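PDB 4F06: extracellular ligand-binding receptor from Rhodopseudomonas palustris, which probably binds lignin-derived aromatic acids such as p-hydroxybenzoic acid as the solute-binding component of an ABC transporter. Local coordinates for residues Gln188-Ser193 and Asn218-Gly223; Lys132-Lys137 and Ala195-Thr200. One frame throughout, in Å; residues are numbered along the deposited sequence.

Strand 197-201 lies between the two contacts, on the parallel part of a mixed sheet, with contact 1 at one face and contact 2 at the other. Along the chain the segments alternate: 132-137, at the end of helix 123-136, comes first, then 188-193 on helix 184-193, then 195-200, and last 218-223, in the loop between helix 206-217 and strand 226-230. The centres of contacts 1 and 2 lie about 15 Å apart. Contact 1 meets the strand through Ile198, which packs against Ile190 and Leu220, its CG1 being 3.7 Å from Ile190 CG2. Met197 turns to contact 2 and Ile198 to contact 1, so together they help bury one sheet of this periplasmic binding protein.

Contact 1: residues Gln188-Ser193 and Asn218-Gly223; sequences QRIKNS and NGLKAG
Lys191 and Leu220 carry most of this contact, polar at one end and apolar along the rest. The polar part, in the lysine conformer given, is a single hydrogen bond from Lys191 NZ to the backbone O of Asn218 (3.0 Å), lying in the carbonyl plane with a C=O...N angle of 156°. An extended lysine chain beyond CG brings the ammonium there from the helix. Asn218 and Gly219 follow helix 206-217, whose end is closed by a Schellman motif with Gly219 at positive phi (89°), so the lysine meets a carbonyl just past a helix C-terminus, where its charge probably suits the dipole. This is a helix-to-loop junction in the alpha/beta layering of a periplasmic binding protein, between helix 184-193 and the turn leading to strand 226-230. The apolar part divides between the two methyls of Leu220. In the same conformer, CD1 comes to 3.4 Å from Lys191 CE, while CD2 meets Ile190 CG2 at 3.8 Å, the isoleucine and leucine side chains crossing at about a right angle. With Leu220 cut back to alanine, both methyls go, and a gap would probably open between Ile190 and the Lys191 chain. Met187 and Ile198 also touch Leu220.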
ATOM      1  N   GLN A 188       8.020  26.280  -4.158  1.00 12.39           N
ATOM      2  CA  GLN A 188       8.460  27.616  -3.770  1.00 14.53           C
ATOM      3  C   GLN A 188       8.171  27.853  -2.290  1.00 13.88           C
ATOM      4  O   GLN A 188       8.982  28.456  -1.597  1.00 16.72           O
ATOM      5  CB  GLN A 188       7.778  28.690  -4.624  1.00 16.93           C
ATOM      6  CG  GLN A 188       8.277  30.104  -4.318  1.00 24.50           C
ATOM      7  CD  GLN A 188       9.772  30.236  -4.586  1.00 31.84           C
ATOM      8  OE1 GLN A 188      10.276  29.826  -5.657  1.00 33.66           O
ATOM      9  NE2 GLN A 188      10.498  30.800  -3.619  1.00 34.40           N
ATOM     10  N   ARG A 189       7.010  27.404  -1.816  1.00 14.12           N
ATOM     11  CA  ARG A 189       6.646  27.565  -0.412  1.00 14.88           C
ATOM     12  C   ARG A 189       7.636  26.775   0.467  1.00 14.44           C
ATOM     13  O   ARG A 189       8.109  27.280   1.493  1.00 18.21           O
ATOM     14  CB  ARG A 189       5.212  27.088  -0.189  1.00 18.34           C
ATOM     15  CG  ARG A 189       4.171  28.088  -0.695  1.00 22.81           C
ATOM     16  CD  ARG A 189       2.769  27.508  -0.709  1.00 28.03           C
ATOM     17  NE  ARG A 189       2.288  27.216   0.641  1.00 30.34           N
ATOM     18  CZ  ARG A 189       1.179  26.531   0.908  1.00 35.09           C
ATOM     19  NH1 ARG A 189       0.434  26.030  -0.077  1.00 48.52           N
ATOM     20  NH2 ARG A 189       0.829  26.329   2.164  1.00 38.80           N
ATOM     21  N   ILE A 190       7.984  25.557   0.039  1.00 12.28           N
ATOM     22  CA  ILE A 190       8.971  24.760   0.762  1.00 12.41           C
ATOM     23  C   ILE A 190      10.341  25.443   0.786  1.00 14.62           C
ATOM     24  O   ILE A 190      10.980  25.501   1.864  1.00 16.12           O
ATOM     25  CB  ILE A 190       9.026  23.336   0.212  1.00 11.16           C
ATOM     26  CG1 ILE A 190       7.698  22.636   0.521  1.00 12.37           C
ATOM     27  CG2 ILE A 190      10.216  22.596   0.835  1.00 12.95           C
ATOM     28  CD1 ILE A 190       7.496  21.297  -0.186  1.00 14.40           C
ATOM     29  N   LYS A 191      10.801  25.959  -0.362  0.50 14.82           N
ATOM     30  CA  LYS A 191      12.066  26.726  -0.375  0.50 16.05           C
ATOM     31  C   LYS A 191      12.013  27.807   0.688  0.50 17.30           C
ATOM     32  O   LYS A 191      12.921  27.932   1.518  0.50 20.35           O
ATOM     33  CB  LYS A 191      12.309  27.404  -1.727  0.50 18.77           C
ATOM     34  CG  LYS A 191      12.726  26.480  -2.859  0.50 17.94           C
ATOM     35  CD  LYS A 191      13.056  27.313  -4.100  0.50 18.58           C
ATOM     36  CE  LYS A 191      13.092  26.487  -5.381  0.50 23.38           C
ATOM     37  NZ  LYS A 191      13.503  27.267  -6.598  0.50 26.43           N
ATOM     38  N   ASN A 192      10.922  28.566   0.672  1.00 17.16           N
ATOM     39  CA  ASN A 192      10.774  29.733   1.560  1.00 19.89           C
ATOM     40  C   ASN A 192      10.772  29.375   3.034  1.00 21.16           C
ATOM     41  O   ASN A 192      11.103  30.205   3.867  1.00 24.42           O
ATOM     42  CB  ASN A 192       9.464  30.494   1.264  1.00 20.31           C
ATOM     43  CG  ASN A 192       9.475  31.205  -0.075  1.00 26.16           C
ATOM     44  OD1 ASN A 192      10.524  31.351  -0.709  1.00 29.38           O
ATOM     45  ND2 ASN A 192       8.287  31.642  -0.526  1.00 31.06           N
ATOM     46  N   SER A 193      10.419  28.136   3.345  1.00 20.22           N
ATOM     47  CA  SER A 193      10.284  27.675   4.735  1.00 18.20           C
ATOM     48  C   SER A 193      11.636  27.485   5.407  1.00 19.27           C
ATOM     49  O   SER A 193      11.712  27.466   6.625  1.00 23.50           O
ATOM     50  CB  SER A 193       9.516  26.344   4.788  1.00 16.74           C
ATOM     51  OG  SER A 193      10.362  25.261   4.424  1.00 15.20           O
ATOM     52  N   ASN A 218      12.583  22.160  -9.916  1.00 10.02           N
ATOM     53  CA  ASN A 218      12.684  23.417  -9.213  1.00 11.02           C
ATOM     54  C   ASN A 218      13.940  23.547  -8.392  1.00 11.33           C
ATOM     55  O   ASN A 218      14.151  24.593  -7.752  1.00 13.78           O
ATOM     56  CB  ASN A 218      11.433  23.723  -8.397  1.00 12.13           C
ATOM     57  CG  ASN A 218      10.235  23.997  -9.279  1.00 14.81           C
ATOM     58  OD1 ASN A 218       9.401  23.099  -9.542  1.00 13.34           O
ATOM     59  ND2 ASN A 218      10.155  25.211  -9.777  1.00 19.93           N
ATOM     60  N   GLY A 219      14.828  22.546  -8.428  1.00 10.59           N
ATOM     61  CA  GLY A 219      16.162  22.747  -7.853  1.00 10.29           C
ATOM     62  C   GLY A 219      16.265  22.415  -6.393  1.00  9.46           C
ATOM     63  O   GLY A 219      17.332  22.605  -5.816  1.00 11.04           O
ATOM     64  N   LEU A 220      15.195  21.941  -5.747  1.00  9.61           N
ATOM     65  CA  LEU A 220      15.288  21.704  -4.303  1.00  9.11           C
ATOM     66  C   LEU A 220      16.275  20.597  -3.970  1.00  9.39           C
ATOM     67  O   LEU A 220      17.027  20.693  -3.002  1.00 10.95           O
ATOM     68  CB  LEU A 220      13.916  21.397  -3.699  1.00  9.83           C
ATOM     69  CG  LEU A 220      13.014  22.622  -3.502  1.00 11.48           C
ATOM     70  CD1 LEU A 220      12.514  23.201  -4.841  1.00 16.65           C
ATOM     71  CD2 LEU A 220      11.843  22.275  -2.614  1.00 15.12           C
ATOM     72  N   LYS A 221      16.267  19.529  -4.777  1.00  9.38           N
ATOM     73  CA  LYS A 221      17.133  18.389  -4.532  1.00  9.81           C
ATOM     74  C   LYS A 221      18.608  18.844  -4.633  1.00 10.11           C
ATOM     75  O   LYS A 221      19.433  18.522  -3.748  1.00 11.45           O
ATOM     76  CB  LYS A 221      16.817  17.289  -5.540  1.00 10.49           C
ATOM     77  CG  LYS A 221      17.526  15.972  -5.193  1.00 10.45           C
ATOM     78  CD  LYS A 221      17.098  14.882  -6.210  1.00 10.65           C
ATOM     79  CE  LYS A 221      17.486  13.455  -5.830  1.00 12.81           C
ATOM     80  NZ  LYS A 221      18.951  13.438  -5.665  1.00 17.15           N
ATOM     81  N   ALA A 222      18.951  19.581  -5.691  1.00  9.70           N
ATOM     82  CA  ALA A 222      20.329  20.044  -5.857  1.00 10.46           C
ATOM     83  C   ALA A 222      20.700  21.107  -4.832  1.00 10.14           C
ATOM     84  O   ALA A 222      21.886  21.301  -4.579  1.00 11.67           O
ATOM     85  CB  ALA A 222      20.511  20.583  -7.252  1.00 12.37           C
ATOM     86  N   GLY A 223      19.703  21.754  -4.232  1.00 10.62           N
ATOM     87  CA  GLY A 223      19.868  22.778  -3.212  1.00 12.65           C
ATOM     88  C   GLY A 223      20.029  22.158  -1.825  1.00 13.08           C
ATOM     89  O   GLY A 223      20.159  22.879  -0.856  1.00 17.73           O
TER

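Contact 2: residues Lys132-Lys137 and Ala195-Thr200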
ATOM      1  N   LYS A 132      11.787   8.454  12.333  0.50  9.43           N
ATOM      2  CA  LYS A 132      12.991   7.984  13.031  0.50  9.84           C
ATOM      3  C   LYS A 132      14.233   8.150  12.158  0.50  9.19           C
ATOM      4  O   LYS A 132      15.259   8.679  12.598  0.50 11.78           O
ATOM      5  CB  LYS A 132      12.787   6.507  13.425  0.50 12.53           C
ATOM      6  CG  LYS A 132      11.856   6.328  14.644  0.50 16.03           C
ATOM      7  CD  LYS A 132      11.643   4.876  15.099  0.50 21.22           C
ATOM      8  CE  LYS A 132      11.116   4.801  16.534  0.50 31.26           C
ATOM      9  NZ  LYS A 132      11.437   3.526  17.256  0.50 36.69           N
ATOM     10  N   VAL A 133      14.126   7.777  10.897  1.00  9.17           N
ATOM     11  CA  VAL A 133      15.258   7.902   9.984  1.00 10.30           C
ATOM     12  C   VAL A 133      15.589   9.383   9.729  1.00 10.10           C
ATOM     13  O   VAL A 133      16.746   9.774   9.652  1.00 11.80           O
ATOM     14  CB  VAL A 133      15.024   7.176   8.643  1.00 11.50           C
ATOM     15  CG1 VAL A 133      16.180   7.457   7.672  1.00 13.02           C
ATOM     16  CG2 VAL A 133      14.912   5.685   8.872  1.00 13.17           C
ATOM     17  N   ALA A 134      14.551  10.218   9.643  1.00 10.23           N
ATOM     18  CA  ALA A 134      14.792  11.643   9.406  1.00  9.82           C
ATOM     19  C   ALA A 134      15.707  12.216  10.510  1.00 10.79           C
ATOM     20  O   ALA A 134      16.685  12.938  10.223  1.00 11.95           O
ATOM     21  CB  ALA A 134      13.473  12.402   9.310  1.00 10.65           C
ATOM     22  N   LYS A 135      15.419  11.834  11.756  1.00 11.07           N
ATOM     23  CA  LYS A 135      16.237  12.294  12.856  1.00 12.73           C
ATOM     24  C   LYS A 135      17.656  11.692  12.742  1.00 12.47           C
ATOM     25  O   LYS A 135      18.636  12.394  12.933  1.00 14.84           O
ATOM     26  CB  LYS A 135      15.574  11.870  14.174  1.00 14.20           C
ATOM     27  CG  LYS A 135      16.368  12.230  15.407  1.00 17.57           C
ATOM     28  CD  LYS A 135      16.291  13.714  15.586  1.00 18.83           C
ATOM     29  CE  LYS A 135      17.279  14.183  16.634  1.00 23.21           C
ATOM     30  NZ  LYS A 135      17.130  15.643  16.815  1.00 30.43           N
ATOM     31  N   GLN A 136      17.744  10.393  12.441  1.00 12.11           N
ATOM     32  CA  GLN A 136      19.061   9.709  12.362  1.00 12.47           C
ATOM     33  C   GLN A 136      19.910  10.351  11.264  1.00 14.58           C
ATOM     34  O   GLN A 136      21.138  10.402  11.424  1.00 19.12           O
ATOM     35  CB  GLN A 136      18.889   8.204  12.086  1.00 13.69           C
ATOM     36  CG  GLN A 136      18.314   7.364  13.243  1.00 13.98           C
ATOM     37  CD  GLN A 136      19.291   7.240  14.400  1.00 15.90           C
ATOM     38  OE1 GLN A 136      20.294   7.901  14.431  1.00 25.20           O
ATOM     39  NE2 GLN A 136      19.004   6.396  15.326  1.00 18.66           N
ATOM     40  N   LYS A 137      19.266  10.851  10.194  1.00 12.59           N
ATOM     41  CA  LYS A 137      19.976  11.463   9.067  1.00 15.66           C
ATOM     42  C   LYS A 137      20.318  12.937   9.309  1.00 17.26           C
ATOM     43  O   LYS A 137      20.858  13.599   8.430  1.00 23.34           O
ATOM     44  CB  LYS A 137      19.199  11.325   7.727  1.00 18.58           C
ATOM     45  CG  LYS A 137      18.943   9.896   7.238  1.00 24.51           C
ATOM     46  CD  LYS A 137      20.199   9.159   6.839  1.00 34.49           C
ATOM     47  CE  LYS A 137      20.316   9.084   5.329  1.00 43.02           C
ATOM     48  NZ  LYS A 137      21.707   8.725   4.929  1.00 57.53           N
ATOM     49  N   ALA A 195      13.214  24.717   5.391  1.00 15.25           N
ATOM     50  CA  ALA A 195      13.320  23.307   5.768  1.00 12.61           C
ATOM     51  C   ALA A 195      14.527  22.681   5.099  1.00 13.11           C
ATOM     52  O   ALA A 195      14.873  22.991   3.942  1.00 16.61           O
ATOM     53  CB  ALA A 195      12.041  22.566   5.341  1.00 14.29           C
ATOM     54  N   ASP A 196      15.179  21.772   5.825  1.00 12.37           N
ATOM     55  CA  ASP A 196      16.305  21.013   5.258  1.00 12.48           C
ATOM     56  C   ASP A 196      15.880  19.656   4.682  1.00 12.62           C
ATOM     57  O   ASP A 196      16.673  19.020   4.019  1.00 13.79           O
ATOM     58  CB  ASP A 196      17.431  20.855   6.283  1.00 15.78           C
ATOM     59  CG  ASP A 196      16.944  20.321   7.596  1.00 18.29           C
ATOM     60  OD1 ASP A 196      16.815  19.098   7.716  1.00 20.78           O
ATOM     61  OD2 ASP A 196      16.713  21.117   8.555  1.00 22.34           O
HETATM   62  N   MSE A 197      14.641  19.223   4.958  1.00 10.37           N
HETATM   63  CA  MSE A 197      14.134  17.966   4.457  1.00  9.79           C
HETATM   64  C   MSE A 197      12.628  18.128   4.253  1.00 10.48           C
HETATM   65  O   MSE A 197      11.948  18.861   5.016  1.00 10.40           O
HETATM   66  CB  MSE A 197      14.417  16.828   5.451  1.00 10.40           C
HETATM   67  CG  MSE A 197      13.919  15.445   5.008  1.00 12.68           C
HETATM   68 SE   MSE A 197      14.403  14.050   6.232  0.75 16.85          SE
HETATM   69  CE  MSE A 197      16.310  14.019   5.835  1.00 19.92           C
ATOM     70  N   ILE A 198      12.102  17.448   3.239  1.00  8.62           N
ATOM     71  CA  ILE A 198      10.652  17.309   3.010  1.00  8.14           C
ATOM     72  C   ILE A 198      10.256  15.905   3.403  1.00  8.37           C
ATOM     73  O   ILE A 198      11.004  14.953   3.123  1.00  9.13           O
ATOM     74  CB  ILE A 198      10.381  17.466   1.497  1.00  9.39           C
ATOM     75  CG1 ILE A 198      10.685  18.897   1.035  1.00 10.01           C
ATOM     76  CG2 ILE A 198       8.938  17.121   1.156  1.00  9.88           C
ATOM     77  CD1 ILE A 198      10.863  18.978  -0.472  1.00 12.28           C
ATOM     78  N   PHE A 199       9.096  15.786   4.047  1.00  7.71           N
ATOM     79  CA  PHE A 199       8.438  14.485   4.168  1.00  7.12           C
ATOM     80  C   PHE A 199       7.152  14.543   3.363  1.00  6.71           C
ATOM     81  O   PHE A 199       6.369  15.480   3.537  1.00  7.94           O
ATOM     82  CB  PHE A 199       8.100  14.124   5.624  1.00  7.23           C
ATOM     83  CG  PHE A 199       7.228  12.905   5.693  1.00  7.72           C
ATOM     84  CD1 PHE A 199       7.752  11.637   5.367  1.00 10.07           C
ATOM     85  CD2 PHE A 199       5.886  13.025   6.015  1.00  8.94           C
ATOM     86  CE1 PHE A 199       6.940  10.507   5.366  1.00  8.89           C
ATOM     87  CE2 PHE A 199       5.070  11.897   6.024  1.00  9.77           C
ATOM     88  CZ  PHE A 199       5.593  10.643   5.718  1.00  8.87           C
ATOM     89  N   THR A 200       6.934  13.562   2.485  1.00  6.94           N
ATOM     90  CA  THR A 200       5.752  13.569   1.644  1.00  7.31           C
ATOM     91  C   THR A 200       5.097  12.218   1.480  1.00  6.87           C
ATOM     92  O   THR A 200       5.731  11.151   1.502  1.00  7.44           O
ATOM     93  CB  THR A 200       6.096  14.193   0.256  1.00  8.45           C
ATOM     94  OG1 THR A 200       4.900  14.451  -0.493  1.00  9.67           O
ATOM     95  CG2 THR A 200       6.947  13.257  -0.539  1.00 10.10           C
TER
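Ala134 and Met197, a selenomethionine in this crystal, form the tight centre of the contact, where helix 123-136 lies over the face of strand 197-201. Ala134 CB points at the strand and stands 3.6 Å from SE of Met197, whose selenium is also 4.0 Å from Ala134 CA. The side chain reaches so far because its first two torsions are extended, CG standing anti to the backbone N (chi1 -180°); the bend at chi3 (-71°) then carries CE toward the Lys137 end of the helix. A small residue on the helix therefore receives a long, flexible one from the strand, with no hydrogen bond across the contact. Phe159 and Phe163 of helix 150-165 also touch Ala134, and Val142 touches Met197.

The other side is loose. Lys137, just past the helix, aims its CB at the strand, yet that atom comes no nearer than 4.4 Å to Met197 CE, and the rest of its chain leads away from the strand at an exposed position. The backbone of Met197 meanwhile bonds to Ala143 of the adjacent parallel strand 141-147. A helix laid on parallel strands in this way belongs to the three-layer alpha/beta/alpha architecture of the lobes of periplasmic binding proteins.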